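Local coordinates for BfpC (Escherichia coli, PDB 3VHJ), which is an inner-membrane protein essential for type IV pilus biogenesis, represented here by its N-terminal cytoplasmic domain, and probably works with the pilus-biogenesis protein BfpD, at residues 95-100 against 148-153. The protein carries 1 engineered substitution. Numbering follows the deposited sequence.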
loop_
_atom_site.group_PDB
_atom_site.type_symbol
_atom_site.label_atom_id
_atom_site.label_comp_id
_atom_site.label_asym_id
_atom_site.label_seq_id
_atom_site.Cartn_x
_atom_site.Cartn_y
_atom_site.Cartn_z
ATOM N N LEU A 95 -13.733 -5.240 -0.707
ATOM C CA LEU A 95 -12.790 -4.271 -1.239
ATOM C C LEU A 95 -11.701 -4.990 -2.029
ATOM O O LEU A 95 -11.306 -6.099 -1.679
ATOM C CB LEU A 95 -12.171 -3.483 -0.080
ATOM C CG LEU A 95 -11.327 -2.241 -0.352
ATOM C CD1 LEU A 95 -12.202 -1.127 -0.928
ATOM C CD2 LEU A 95 -10.691 -1.787 0.963
ATOM N N TRP A 96 -11.231 -4.355 -3.097
ATOM C CA TRP A 96 -10.169 -4.920 -3.912
ATOM C C TRP A 96 -8.917 -4.086 -3.738
ATOM O O TRP A 96 -8.975 -2.858 -3.747
ATOM C CB TRP A 96 -10.576 -4.963 -5.383
ATOM C CG TRP A 96 -11.547 -6.060 -5.638
ATOM C CD1 TRP A 96 -12.904 -6.020 -5.463
ATOM C CD2 TRP A 96 -11.229 -7.399 -6.019
ATOM N NE1 TRP A 96 -13.446 -7.259 -5.708
ATOM C CE2 TRP A 96 -12.440 -8.124 -6.051
ATOM C CE3 TRP A 96 -10.033 -8.061 -6.336
ATOM C CZ2 TRP A 96 -12.492 -9.479 -6.387
ATOM C CZ3 TRP A 96 -10.085 -9.407 -6.671
ATOM C CH2 TRP A 96 -11.308 -10.101 -6.694
ATOM N N LEU A 97 -7.788 -4.766 -3.588
ATOM C CA LEU A 97 -6.512 -4.103 -3.379
ATOM C C LEU A 97 -5.519 -4.368 -4.507
ATOM O O LEU A 97 -5.442 -5.478 -5.022
ATOM C CB LEU A 97 -5.894 -4.596 -2.067
ATOM C CG LEU A 97 -6.788 -4.571 -0.824
ATOM C CD1 LEU A 97 -6.040 -5.221 0.337
ATOM C CD2 LEU A 97 -7.188 -3.135 -0.491
ATOM N N VAL A 98 -4.778 -3.335 -4.897
ATOM C CA VAL A 98 -3.744 -3.476 -5.916
ATOM C C VAL A 98 -2.503 -2.878 -5.268
ATOM O O VAL A 98 -2.483 -1.696 -4.932
ATOM C CB VAL A 98 -4.074 -2.706 -7.207
ATOM C CG1 VAL A 98 -2.924 -2.870 -8.212
ATOM C CG2 VAL A 98 -5.370 -3.245 -7.807
ATOM N N ILE A 99 -1.479 -3.702 -5.083
ATOM C CA ILE A 99 -0.261 -3.255 -4.429
ATOM C C ILE A 99 0.990 -3.564 -5.236
ATOM O O ILE A 99 0.961 -4.374 -6.151
ATOM C CB ILE A 99 -0.134 -3.898 -3.032
ATOM C CG1 ILE A 99 0.090 -5.400 -3.156
ATOM C CG2 ILE A 99 -1.415 -3.660 -2.236
ATOM C CD1 ILE A 99 0.240 -6.102 -1.823
ATOM N N GLY A 100 2.089 -2.903 -4.884
ATOM C CA GLY A 100 3.342 -3.114 -5.585
ATOM C C GLY A 100 4.508 -2.544 -4.799
ATOM O O GLY A 100 4.463 -1.390 -4.372
ATOM N N ARG A 148 -2.798 -16.037 -5.296
ATOM C CA ARG A 148 -2.539 -16.118 -3.865
ATOM C C ARG A 148 -3.354 -15.046 -3.151
ATOM O O ARG A 148 -3.639 -13.995 -3.725
ATOM C CB ARG A 148 -1.045 -15.914 -3.590
ATOM C CG ARG A 148 -0.436 -16.958 -2.659
ATOM C CD ARG A 148 -0.496 -18.350 -3.283
ATOM N NE ARG A 148 0.521 -18.545 -4.313
ATOM C CZ ARG A 148 0.442 -19.456 -5.281
ATOM N NH1 ARG A 148 -0.613 -20.254 -5.364
ATOM N NH2 ARG A 148 1.427 -19.578 -6.160
ATOM N N SER A 149 -3.737 -15.321 -1.909
ATOM C CA SER A 149 -4.508 -14.374 -1.110
ATOM C C SER A 149 -3.546 -13.518 -0.294
ATOM O O SER A 149 -2.427 -13.943 -0.011
ATOM C CB SER A 149 -5.441 -15.119 -0.150
ATOM O OG SER A 149 -6.336 -15.967 -0.849
ATOM N N ILE A 150 -3.980 -12.317 0.081
ATOM C CA ILE A 150 -3.144 -11.434 0.892
ATOM C C ILE A 150 -2.758 -12.189 2.158
ATOM O O ILE A 150 -1.624 -12.101 2.618
ATOM C CB ILE A 150 -3.896 -10.151 1.335
ATOM C CG1 ILE A 150 -3.942 -9.128 0.201
ATOM C CG2 ILE A 150 -3.195 -9.536 2.552
ATOM C CD1 ILE A 150 -2.633 -8.401 -0.038
ATOM N N SER A 151 -3.718 -12.926 2.710
ATOM C CA SER A 151 -3.511 -13.697 3.935
ATOM C C SER A 151 -2.402 -14.730 3.792
ATOM O O SER A 151 -1.906 -15.252 4.787
ATOM C CB SER A 151 -4.812 -14.401 4.348
ATOM O OG SER A 151 -5.194 -15.385 3.400
ATOM N N GLU A 152 -2.018 -15.029 2.557
ATOM C CA GLU A 152 -0.963 -16.006 2.311
ATOM C C GLU A 152 0.420 -15.370 2.232
ATOM O O GLU A 152 1.418 -16.073 2.072
ATOM C CB GLU A 152 -1.241 -16.782 1.022
ATOM C CG GLU A 152 -2.464 -17.679 1.096
ATOM C CD GLU A 152 -2.726 -18.426 -0.197
ATOM O OE1 GLU A 152 -3.088 -17.785 -1.204
ATOM O OE2 GLU A 152 -2.565 -19.660 -0.206
ATOM N N LEU A 153 0.481 -14.044 2.335
ATOM C CA LEU A 153 1.758 -13.331 2.280
ATOM C C LEU A 153 2.363 -13.237 3.680
ATOM O O LEU A 153 1.639 -13.233 4.675
ATOM C CB LEU A 153 1.560 -11.918 1.715
ATOM C CG LEU A 153 0.909 -11.772 0.337
ATOM C CD1 LEU A 153 0.789 -10.289 -0.014
ATOM C CD2 LEU A 153 1.731 -12.499 -0.713
#
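Ile99 and Ile150 reach toward each other tip to tip, and their terminal methyls meet with CD1 of Ile99 4.1 Å from CD1 of Ile150. Ile99 presents this methyl by placing CG1 between its backbone N and carbonyl carbon (chi1 67°) and then extending fully. Ile150 answers with a bent chain (chi2 -76°), and its CG1 lies a looser 4.4 Å from CD1 of Leu97. One isoleucine from the loop thus touches two residues of strand 96-101 that alternate onto the same side of the sheet; Val98, between them, turns to the other side and packs on helix 116-127. Beta-branched Ile99 suits an extended strand, Leu97 offers a methyl at the end of a flexible chain, and Ile150 is the buried apolar residue of a turn whose Ser151 and Glu152 are exposed. Phe89 of the adjoining strand also touches both isoleucines.

Ile150 opens a short 3-10 turn, in which Glu152 N bonds to Ser149 O and Leu153 N to Ile150 O. The carboxylate of Glu152 folds back to accept a hydrogen bond from Ser149 N on the anti lone pair of OE1, at 2.6 Å and nearly straight (167°), so polar groups hold the turn while its isoleucine faces inward. With 114 Å² buried and only aliphatic carbons meeting, the contact sets one loop residue against part of one sheet face through dispersion and water exclusion, which prescribe no exact geometry.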